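Local coordinates for nisin biosynthesis protein nisC (Lactococcus lactis subsp. lactis, PDB 2G0D) that forms the thioether rings of the lantibiotic nisin by cyclising its dehydrated precursor peptide, probably with a zinc ion activating the cysteine thiols, at residues E114-F124 with L158-L169; L308-I318 with Y327-S335. All coordinates share one frame; numbering follows the deposited sequence.

Contact 1: residues E114-F124 with L158-L169; sequences EYFVREKIEGF and LKILIINFLSNL
E114 and L158 are joined through a water molecule that donates to E114 OE2 over 2.7 Å and accepts from L158 N over 2.9 Å. L158 is the third residue of helix 156-168, so its amide lies in the first turn, where the helix supplies no carbonyl for it; the water fills that role and carries the link to the carboxylate. A negative charge near this N-terminal end is probably favourable electrostatically. Beneath the bridge, the aliphatic part of E114 leans on L158 CD2.

From here the contact is apolar. V117 lies crosswise to both L158 and I162, and its CG1 branch does the touching, 3.6 Å from I162 CG1. I121 uses its two arms separately. CD1 meets L161 CD2 head-on at 3.6 Å, while CG2 passes F165 CD1 at 3.7 Å. The CG1 of the same isoleucine lies over one face of the F165 ring, offset toward its rim.

F124 follows the helix end marked by G123, and its side chain turns back toward the other helix. Its pairing with F165 is T-shaped: ring planes stand at 83°, centroids are 4.9 Å apart, and F165 CZ sits 3.7 Å above the centre of the F124 face. F165 has CG anti to its backbone N (chi1 174°), which carries the ring across so that one edge meets F124 and one face meets I121. L169 CD2 adds an oblique contact to F124.

The two segment axes approach to 10.8 Å and run in nearly the same sense, 33° apart. With helix 140-147 intervening in sequence and its L140, L144 and L147 packing on F165, I162 and L158, this is consistent with neighbouring same-layer helices of the LanC alpha-toroid.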
loop_
_atom_site.group_PDB
_atom_site.type_symbol
_atom_site.label_atom_id
_atom_site.label_comp_id
_atom_site.label_asym_id
_atom_site.label_seq_id
_atom_site.Cartn_x
_atom_site.Cartn_y
_atom_site.Cartn_z
ATOM N N GLU A 114 -13.435 -3.068 13.171
ATOM C CA GLU A 114 -14.716 -2.401 13.010
ATOM C C GLU A 114 -15.000 -1.415 14.148
ATOM O O GLU A 114 -15.403 -0.281 13.888
ATOM C CB GLU A 114 -15.867 -3.413 12.899
ATOM C CG GLU A 114 -17.254 -2.749 12.818
ATOM C CD GLU A 114 -18.317 -3.634 12.190
ATOM O OE1 GLU A 114 -18.133 -4.873 12.102
ATOM O OE2 GLU A 114 -19.343 -3.077 11.761
ATOM N N TYR A 115 -14.804 -1.854 15.392
ATOM C CA TYR A 115 -14.804 -0.944 16.564
ATOM C C TYR A 115 -13.852 0.258 16.364
ATOM O O TYR A 115 -14.257 1.411 16.533
ATOM C CB TYR A 115 -14.418 -1.675 17.868
ATOM C CG TYR A 115 -13.960 -0.706 18.947
ATOM C CD1 TYR A 115 -14.865 0.169 19.547
ATOM C CD2 TYR A 115 -12.619 -0.628 19.330
ATOM C CE1 TYR A 115 -14.466 1.076 20.513
ATOM C CE2 TYR A 115 -12.204 0.296 20.322
ATOM C CZ TYR A 115 -13.140 1.138 20.897
ATOM O OH TYR A 115 -12.766 2.048 21.859
ATOM N N PHE A 116 -12.591 -0.027 16.031
ATOM C CA PHE A 116 -11.587 1.019 15.811
ATOM C C PHE A 116 -12.015 2.049 14.760
ATOM O O PHE A 116 -11.935 3.267 14.991
ATOM C CB PHE A 116 -10.228 0.424 15.427
ATOM C CG PHE A 116 -9.204 1.469 15.036
ATOM C CD1 PHE A 116 -8.550 2.218 16.017
ATOM C CD2 PHE A 116 -8.935 1.734 13.691
ATOM C CE1 PHE A 116 -7.621 3.209 15.660
ATOM C CE2 PHE A 116 -7.997 2.726 13.321
ATOM C CZ PHE A 116 -7.339 3.456 14.300
ATOM N N VAL A 117 -12.465 1.569 13.606
ATOM C CA VAL A 117 -12.851 2.477 12.530
ATOM C C VAL A 117 -14.057 3.338 12.927
ATOM O O VAL A 117 -14.035 4.556 12.793
ATOM C CB VAL A 117 -13.094 1.710 11.199
ATOM C CG1 VAL A 117 -13.721 2.608 10.149
ATOM C CG2 VAL A 117 -11.779 1.151 10.679
ATOM N N ARG A 118 -15.086 2.685 13.442
ATOM C CA ARG A 118 -16.308 3.354 13.846
ATOM C C ARG A 118 -16.001 4.432 14.896
ATOM O O ARG A 118 -16.548 5.545 14.845
ATOM C CB ARG A 118 -17.309 2.312 14.352
ATOM C CG ARG A 118 -18.664 2.862 14.670
ATOM C CD ARG A 118 -19.777 1.796 14.506
ATOM N NE ARG A 118 -21.083 2.310 14.952
ATOM C CZ ARG A 118 -22.172 1.566 15.178
ATOM N NH1 ARG A 118 -22.148 0.240 15.011
ATOM N NH2 ARG A 118 -23.296 2.161 15.581
ATOM N N GLU A 119 -15.105 4.110 15.825
ATOM C CA GLU A 119 -14.667 5.069 16.845
ATOM C C GLU A 119 -13.863 6.216 16.216
ATOM O O GLU A 119 -14.039 7.365 16.581
ATOM C CB GLU A 119 -13.869 4.343 17.940
ATOM C CG GLU A 119 -13.381 5.185 19.118
ATOM C CD GLU A 119 -14.495 5.946 19.858
ATOM O OE1 GLU A 119 -15.677 5.538 19.827
ATOM O OE2 GLU A 119 -14.168 6.973 20.478
ATOM N N LYS A 120 -13.002 5.906 15.246
ATOM C CA LYS A 120 -12.241 6.953 14.550
ATOM C C LYS A 120 -13.121 7.956 13.785
ATOM O O LYS A 120 -12.884 9.170 13.828
ATOM C CB LYS A 120 -11.224 6.337 13.597
ATOM C CG LYS A 120 -10.152 7.307 13.149
ATOM C CD LYS A 120 -9.138 7.549 14.265
ATOM C CE LYS A 120 -7.779 7.990 13.710
ATOM N NZ LYS A 120 -6.920 8.519 14.826
ATOM N N ILE A 121 -14.116 7.440 13.070
ATOM C CA ILE A 121 -14.975 8.296 12.251
ATOM C C ILE A 121 -15.802 9.236 13.152
ATOM O O ILE A 121 -15.925 10.429 12.868
ATOM C CB ILE A 121 -15.842 7.476 11.251
ATOM C CG1 ILE A 121 -14.915 6.746 10.271
ATOM C CG2 ILE A 121 -16.845 8.399 10.508
ATOM C CD1 ILE A 121 -15.587 5.799 9.313
ATOM N N GLU A 122 -16.308 8.687 14.249
ATOM C CA GLU A 122 -17.036 9.453 15.288
ATOM C C GLU A 122 -16.318 10.675 15.872
ATOM O O GLU A 122 -16.920 11.745 16.015
ATOM C CB GLU A 122 -17.442 8.526 16.433
ATOM C CG GLU A 122 -18.760 7.807 16.199
ATOM C CD GLU A 122 -19.970 8.732 16.321
ATOM O OE1 GLU A 122 -19.787 9.934 16.623
ATOM O OE2 GLU A 122 -21.108 8.253 16.110
ATOM N N GLY A 123 -15.048 10.512 16.226
ATOM C CA GLY A 123 -14.279 11.598 16.860
ATOM C C GLY A 123 -13.431 12.393 15.878
ATOM O O GLY A 123 -12.545 13.155 16.277
ATOM N N PHE A 124 -13.706 12.217 14.591
ATOM C CA PHE A 124 -12.964 12.910 13.546
ATOM C C PHE A 124 -13.275 14.418 13.531
ATOM O O PHE A 124 -14.432 14.821 13.479
ATOM C CB PHE A 124 -13.244 12.273 12.178
ATOM C CG PHE A 124 -12.595 12.988 11.030
ATOM C CD1 PHE A 124 -11.240 12.832 10.774
ATOM C CD2 PHE A 124 -13.339 13.812 10.203
ATOM C CE1 PHE A 124 -10.634 13.487 9.717
ATOM C CE2 PHE A 124 -12.738 14.468 9.136
ATOM C CZ PHE A 124 -11.377 14.300 8.895
ATOM N N LEU A 158 -19.889 -1.333 7.560
ATOM C CA LEU A 158 -18.571 -0.769 7.805
ATOM C C LEU A 158 -17.903 -0.273 6.501
ATOM O O LEU A 158 -17.345 0.834 6.454
ATOM C CB LEU A 158 -17.680 -1.827 8.499
ATOM C CG LEU A 158 -16.166 -1.582 8.674
ATOM C CD1 LEU A 158 -15.881 -0.315 9.516
ATOM C CD2 LEU A 158 -15.453 -2.787 9.269
ATOM N N LYS A 159 -17.954 -1.102 5.455
ATOM C CA LYS A 159 -17.346 -0.776 4.154
ATOM C C LYS A 159 -17.938 0.494 3.585
ATOM O O LYS A 159 -17.210 1.394 3.171
ATOM C CB LYS A 159 -17.508 -1.935 3.189
ATOM C CG LYS A 159 -16.472 -3.048 3.425
ATOM C CD LYS A 159 -16.827 -4.325 2.621
ATOM C CE LYS A 159 -15.868 -5.441 3.000
ATOM N NZ LYS A 159 -16.138 -6.683 2.265
ATOM N N ILE A 160 -19.269 0.583 3.638
ATOM C CA ILE A 160 -20.017 1.718 3.115
ATOM C C ILE A 160 -19.755 2.986 3.937
ATOM O O ILE A 160 -19.616 4.081 3.376
ATOM C CB ILE A 160 -21.515 1.334 3.007
ATOM C CG1 ILE A 160 -21.709 0.477 1.749
ATOM C CG2 ILE A 160 -22.438 2.558 3.013
ATOM C CD1 ILE A 160 -22.819 -0.569 1.914
ATOM N N LEU A 161 -19.663 2.818 5.258
ATOM C CA LEU A 161 -19.319 3.898 6.181
ATOM C C LEU A 161 -17.962 4.511 5.842
ATOM O O LEU A 161 -17.842 5.738 5.781
ATOM C CB LEU A 161 -19.318 3.399 7.643
ATOM C CG LEU A 161 -19.061 4.443 8.740
ATOM C CD1 LEU A 161 -20.345 5.235 9.084
ATOM C CD2 LEU A 161 -18.486 3.761 9.996
ATOM N N ILE A 162 -16.951 3.665 5.638
ATOM C CA ILE A 162 -15.597 4.113 5.218
ATOM C C ILE A 162 -15.619 4.770 3.817
ATOM O O ILE A 162 -15.068 5.865 3.605
ATOM C CB ILE A 162 -14.596 2.926 5.167
ATOM C CG1 ILE A 162 -14.280 2.407 6.574
ATOM C CG2 ILE A 162 -13.319 3.301 4.450
ATOM C CD1 ILE A 162 -13.636 1.026 6.589
ATOM N N ILE A 163 -16.254 4.093 2.866
ATOM C CA ILE A 163 -16.379 4.604 1.490
ATOM C C ILE A 163 -17.025 5.997 1.465
ATOM O O ILE A 163 -16.498 6.915 0.814
ATOM C CB ILE A 163 -17.134 3.603 0.586
ATOM C CG1 ILE A 163 -16.197 2.464 0.152
ATOM C CG2 ILE A 163 -17.747 4.291 -0.689
ATOM C CD1 ILE A 163 -16.949 1.184 -0.180
ATOM N N ASN A 164 -18.137 6.159 2.188
ATOM C CA ASN A 164 -18.822 7.462 2.254
ATOM C C ASN A 164 -17.953 8.522 2.918
ATOM O O ASN A 164 -17.891 9.662 2.450
ATOM C CB ASN A 164 -20.159 7.363 3.000
ATOM C CG ASN A 164 -21.272 6.769 2.158
ATOM O OD1 ASN A 164 -21.107 6.500 0.969
ATOM N ND2 ASN A 164 -22.431 6.555 2.788
ATOM N N PHE A 165 -17.267 8.133 3.996
ATOM C CA PHE A 165 -16.354 9.023 4.694
ATOM C C PHE A 165 -15.175 9.491 3.824
ATOM O O PHE A 165 -14.856 10.689 3.793
ATOM C CB PHE A 165 -15.854 8.367 5.977
ATOM C CG PHE A 165 -14.794 9.155 6.689
ATOM C CD1 PHE A 165 -15.144 10.097 7.657
ATOM C CD2 PHE A 165 -13.446 8.956 6.395
ATOM C CE1 PHE A 165 -14.156 10.826 8.320
ATOM C CE2 PHE A 165 -12.456 9.685 7.048
ATOM C CZ PHE A 165 -12.816 10.613 8.015
ATOM N N LEU A 166 -14.523 8.558 3.126
ATOM C CA LEU A 166 -13.480 8.931 2.180
ATOM C C LEU A 166 -13.976 9.861 1.050
ATOM O O LEU A 166 -13.378 10.916 0.816
ATOM C CB LEU A 166 -12.762 7.687 1.606
ATOM C CG LEU A 166 -12.024 6.759 2.592
ATOM C CD1 LEU A 166 -11.533 5.414 1.927
ATOM C CD2 LEU A 166 -10.886 7.501 3.312
ATOM N N SER A 167 -15.033 9.463 0.341
ATOM C CA SER A 167 -15.614 10.273 -0.754
ATOM C C SER A 167 -15.903 11.709 -0.329
ATOM O O SER A 167 -15.596 12.655 -1.058
ATOM C CB SER A 167 -16.925 9.657 -1.285
ATOM O OG SER A 167 -16.709 8.321 -1.732
ATOM N N ASN A 168 -16.498 11.858 0.850
ATOM C CA ASN A 168 -16.817 13.166 1.399
ATOM C C ASN A 168 -15.580 14.054 1.627
ATOM O O ASN A 168 -15.684 15.274 1.604
ATOM C CB ASN A 168 -17.630 13.022 2.683
ATOM C CG ASN A 168 -18.050 14.355 3.252
ATOM O OD1 ASN A 168 -18.903 15.047 2.692
ATOM N ND2 ASN A 168 -17.447 14.731 4.366
ATOM N N LEU A 169 -14.414 13.437 1.825
ATOM C CA LEU A 169 -13.177 14.194 1.980
ATOM C C LEU A 169 -12.693 14.797 0.659
ATOM O O LEU A 169 -11.764 15.603 0.655
ATOM C CB LEU A 169 -12.074 13.349 2.633
ATOM C CG LEU A 169 -12.301 12.961 4.102
ATOM C CD1 LEU A 169 -11.205 12.050 4.587
ATOM C CD2 LEU A 169 -12.458 14.178 5.045
HETATM O O HOH W 1 -20.536 -3.467 9.408
#

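Contact 2: residues L308-I318 with Y327-S335; sequences LESAMQRKLGI and YSGLIEICS
Helices 308-314 and 327-335 run roughly antiparallel, at 145° with axes 11.1 Å apart at closest approach, and the CA atoms of M312 and L330 face each other in the middle. M312 is the central knob, seated among Y327, L330, I331 and C334. Bends at chi2 and chi3 curl its chain so that sulfur and methyl meet different neighbours: SD lies 3.4 Å from C334 SG and also touches L330 CB, whereas CE reaches the hydroxyl end of Y327, 3.3 Å from its OH. M312 and Y327 cross at about a right angle, and I331 CG1 lies over one face of the tyrosine ring, 3.6 Å above its plane.

Farther along, L308 CD2 touches both I333 CG2 and C334 SG, 3.8 Å from the latter, and the L308 and I333 side chains cross at a slant.

At the other end K315 breaks the helix with positive phi. Its folded chain brings CD within 3.4 Å of Y327 CE1, while NZ turns back to M312 O, a 2.8 Å bond with a C=O...N angle of 160°. A lysine charge on a last-turn carbonyl should suit the helix dipole. Residues K315-I318 then form a type II turn, with G317 at its positive-phi position, which returns I318 to the interface. There I318 CG2 packs 3.9 Å from Y327 CB, and CD1 comes near L330 CD1.

The linker after I318 carries the zinc ligands C324 and H325, so Y327 starts its helix directly beyond the metal site. Around this buried helical hairpin, P282 of helix 281-294 touches A311, L330 and I333, while M350 of helix 347-355 and F386 of helix 376-387 pack on I331.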
loop_
_atom_site.group_PDB
_atom_site.type_symbol
_atom_site.label_atom_id
_atom_site.label_comp_id
_atom_site.label_asym_id
_atom_site.label_seq_id
_atom_site.Cartn_x
_atom_site.Cartn_y
_atom_site.Cartn_z
ATOM N N LEU A 308 3.698 4.693 -16.234
ATOM C CA LEU A 308 4.585 3.752 -15.563
ATOM C C LEU A 308 5.839 3.566 -16.416
ATOM O O LEU A 308 6.948 3.466 -15.899
ATOM C CB LEU A 308 3.893 2.399 -15.321
ATOM C CG LEU A 308 4.766 1.314 -14.643
ATOM C CD1 LEU A 308 5.358 1.820 -13.315
ATOM C CD2 LEU A 308 3.988 0.012 -14.451
ATOM N N GLU A 309 5.637 3.515 -17.724
ATOM C CA GLU A 309 6.721 3.256 -18.665
ATOM C C GLU A 309 7.735 4.399 -18.603
ATOM O O GLU A 309 8.941 4.156 -18.608
ATOM C CB GLU A 309 6.163 3.055 -20.072
ATOM C CG GLU A 309 7.094 2.357 -21.003
ATOM C CD GLU A 309 6.485 2.085 -22.391
ATOM O OE1 GLU A 309 5.389 2.622 -22.728
ATOM O OE2 GLU A 309 7.123 1.309 -23.137
ATOM N N SER A 310 7.226 5.624 -18.484
ATOM C CA SER A 310 8.047 6.817 -18.308
ATOM C C SER A 310 8.906 6.706 -17.073
ATOM O O SER A 310 10.080 7.065 -17.100
ATOM C CB SER A 310 7.172 8.064 -18.161
ATOM O OG SER A 310 7.944 9.223 -18.354
ATOM N N ALA A 311 8.304 6.238 -15.988
ATOM C CA ALA A 311 9.002 6.071 -14.713
ATOM C C ALA A 311 10.023 4.939 -14.750
ATOM O O ALA A 311 11.094 5.065 -14.192
ATOM C CB ALA A 311 8.011 5.851 -13.598
ATOM N N MET A 312 9.702 3.844 -15.426
ATOM C CA MET A 312 10.656 2.749 -15.594
ATOM C C MET A 312 11.887 3.207 -16.377
ATOM O O MET A 312 13.019 2.964 -15.967
ATOM C CB MET A 312 9.984 1.538 -16.250
ATOM C CG MET A 312 8.878 0.879 -15.377
ATOM S SD MET A 312 9.393 0.546 -13.664
ATOM C CE MET A 312 10.797 -0.557 -13.938
ATOM N N GLN A 313 11.658 3.913 -17.476
ATOM C CA GLN A 313 12.733 4.499 -18.258
ATOM C C GLN A 313 13.604 5.426 -17.421
ATOM O O GLN A 313 14.819 5.422 -17.591
ATOM C CB GLN A 313 12.174 5.257 -19.469
ATOM C CG GLN A 313 11.662 4.350 -20.592
ATOM C CD GLN A 313 10.734 5.070 -21.579
ATOM O OE1 GLN A 313 10.508 6.279 -21.462
ATOM N NE2 GLN A 313 10.185 4.325 -22.547
ATOM N N ARG A 314 12.968 6.192 -16.528
ATOM C CA ARG A 314 13.600 7.318 -15.798
ATOM C C ARG A 314 14.219 6.941 -14.432
ATOM O O ARG A 314 15.364 7.276 -14.153
ATOM C CB ARG A 314 12.562 8.447 -15.622
ATOM C CG ARG A 314 13.068 9.762 -15.009
ATOM C CD ARG A 314 11.944 10.782 -14.868
ATOM N NE ARG A 314 10.755 10.161 -14.271
ATOM C CZ ARG A 314 9.586 9.998 -14.899
ATOM N NH1 ARG A 314 9.388 10.450 -16.145
ATOM N NH2 ARG A 314 8.607 9.412 -14.265
ATOM N N LYS A 315 13.445 6.244 -13.595
ATOM C CA LYS A 315 13.867 5.809 -12.256
ATOM C C LYS A 315 14.366 6.975 -11.396
ATOM O O LYS A 315 15.371 6.874 -10.714
ATOM C CB LYS A 315 14.922 4.683 -12.302
ATOM C CG LYS A 315 14.648 3.566 -13.288
ATOM C CD LYS A 315 15.555 2.391 -13.035
ATOM C CE LYS A 315 16.256 1.950 -14.272
ATOM N NZ LYS A 315 15.357 1.524 -15.357
ATOM N N LEU A 316 13.619 8.066 -11.407
ATOM C CA LEU A 316 13.988 9.262 -10.672
ATOM C C LEU A 316 14.084 9.000 -9.170
ATOM O O LEU A 316 13.161 8.449 -8.559
ATOM C CB LEU A 316 12.961 10.345 -10.981
ATOM C CG LEU A 316 13.255 11.792 -10.650
ATOM C CD1 LEU A 316 14.463 12.337 -11.445
ATOM C CD2 LEU A 316 11.981 12.591 -10.887
ATOM N N GLY A 317 15.230 9.359 -8.595
ATOM C CA GLY A 317 15.532 9.162 -7.173
ATOM C C GLY A 317 15.728 7.731 -6.688
ATOM O O GLY A 317 15.763 7.481 -5.464
ATOM N N ILE A 318 15.847 6.761 -7.595
ATOM C CA ILE A 318 15.938 5.387 -7.101
ATOM C C ILE A 318 17.377 5.157 -6.628
ATOM O O ILE A 318 18.304 5.301 -7.430
ATOM C CB ILE A 318 15.493 4.306 -8.156
ATOM C CG1 ILE A 318 13.975 4.291 -8.372
ATOM C CG2 ILE A 318 16.004 2.891 -7.768
ATOM C CD1 ILE A 318 13.138 3.665 -7.242
ATOM N N TYR A 327 13.413 0.158 -6.020
ATOM C CA TYR A 327 13.172 -0.465 -7.305
ATOM C C TYR A 327 12.271 -1.728 -7.266
ATOM O O TYR A 327 11.559 -2.013 -8.249
ATOM C CB TYR A 327 14.527 -0.739 -7.994
ATOM C CG TYR A 327 14.383 -0.952 -9.486
ATOM C CD1 TYR A 327 13.823 0.023 -10.294
ATOM C CD2 TYR A 327 14.781 -2.151 -10.076
ATOM C CE1 TYR A 327 13.687 -0.166 -11.679
ATOM C CE2 TYR A 327 14.634 -2.355 -11.448
ATOM C CZ TYR A 327 14.086 -1.359 -12.237
ATOM O OH TYR A 327 13.932 -1.578 -13.586
ATOM N N SER A 328 12.293 -2.490 -6.160
ATOM C CA SER A 328 11.408 -3.665 -6.067
ATOM C C SER A 328 9.926 -3.265 -6.122
ATOM O O SER A 328 9.083 -3.990 -6.681
ATOM C CB SER A 328 11.710 -4.529 -4.830
ATOM O OG SER A 328 12.931 -5.238 -5.019
ATOM N N GLY A 329 9.600 -2.092 -5.574
ATOM C CA GLY A 329 8.204 -1.610 -5.632
ATOM C C GLY A 329 7.775 -1.289 -7.048
ATOM O O GLY A 329 6.691 -1.649 -7.446
ATOM N N LEU A 330 8.634 -0.617 -7.812
ATOM C CA LEU A 330 8.395 -0.322 -9.253
ATOM C C LEU A 330 8.188 -1.611 -10.039
ATOM O O LEU A 330 7.241 -1.765 -10.806
ATOM C CB LEU A 330 9.610 0.451 -9.803
ATOM C CG LEU A 330 9.494 1.992 -9.795
ATOM C CD1 LEU A 330 9.299 2.526 -8.385
ATOM C CD2 LEU A 330 10.673 2.702 -10.499
ATOM N N ILE A 331 9.093 -2.560 -9.834
ATOM C CA ILE A 331 9.007 -3.856 -10.471
ATOM C C ILE A 331 7.675 -4.579 -10.170
ATOM O O ILE A 331 7.026 -5.114 -11.070
ATOM C CB ILE A 331 10.287 -4.709 -10.126
ATOM C CG1 ILE A 331 11.513 -4.123 -10.846
ATOM C CG2 ILE A 331 10.134 -6.186 -10.501
ATOM C CD1 ILE A 331 11.495 -4.209 -12.418
ATOM N N GLU A 332 7.259 -4.581 -8.916
ATOM C CA GLU A 332 6.034 -5.258 -8.550
ATOM C C GLU A 332 4.773 -4.629 -9.146
ATOM O O GLU A 332 3.772 -5.332 -9.419
ATOM C CB GLU A 332 5.895 -5.382 -7.024
ATOM C CG GLU A 332 4.792 -6.385 -6.660
ATOM C CD GLU A 332 5.178 -7.840 -6.944
ATOM O OE1 GLU A 332 6.393 -8.107 -7.066
ATOM O OE2 GLU A 332 4.280 -8.729 -7.019
ATOM N N ILE A 333 4.807 -3.303 -9.277
ATOM C CA ILE A 333 3.769 -2.590 -10.009
ATOM C C ILE A 333 3.719 -3.001 -11.493
ATOM O O ILE A 333 2.627 -3.238 -12.021
ATOM C CB ILE A 333 3.942 -1.069 -9.873
ATOM C CG1 ILE A 333 3.763 -0.648 -8.410
ATOM C CG2 ILE A 333 2.917 -0.352 -10.756
ATOM C CD1 ILE A 333 4.444 0.685 -8.058
ATOM N N CYS A 334 4.883 -3.090 -12.158
ATOM C CA CYS A 334 4.937 -3.588 -13.539
ATOM C C CYS A 334 4.366 -4.998 -13.642
ATOM O O CYS A 334 3.706 -5.343 -14.619
ATOM C CB CYS A 334 6.371 -3.628 -14.063
ATOM S SG CYS A 334 7.178 -2.020 -14.188
ATOM N N SER A 335 4.650 -5.822 -12.649
ATOM C CA SER A 335 4.207 -7.192 -12.687
ATOM C C SER A 335 2.663 -7.235 -12.562
ATOM O O SER A 335 1.989 -8.076 -13.190
ATOM C CB SER A 335 4.894 -7.971 -11.572
ATOM O OG SER A 335 4.511 -9.320 -11.616
#

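How the contacts relate
Contact 1 closes along the chain before contact 2 opens, and both belong to the same lanthionine synthetase C-like fold. Their centres are 33 Å apart, on opposite sides of the chain's centre; their nearest atoms remain about 19 Å apart, and the four helices involved are all different. Contact 1 joins helices 100-122 and 156-168, whose contacting segments run in similar directions; contact 2 joins helices 298-314 and 327-341, whose segments are roughly antiparallel and connect through the zinc-binding linker. In this mainly helical toroid, these represent two kinds of joint: one between like-directed segments away from the metal, the other a hairpin bordering it.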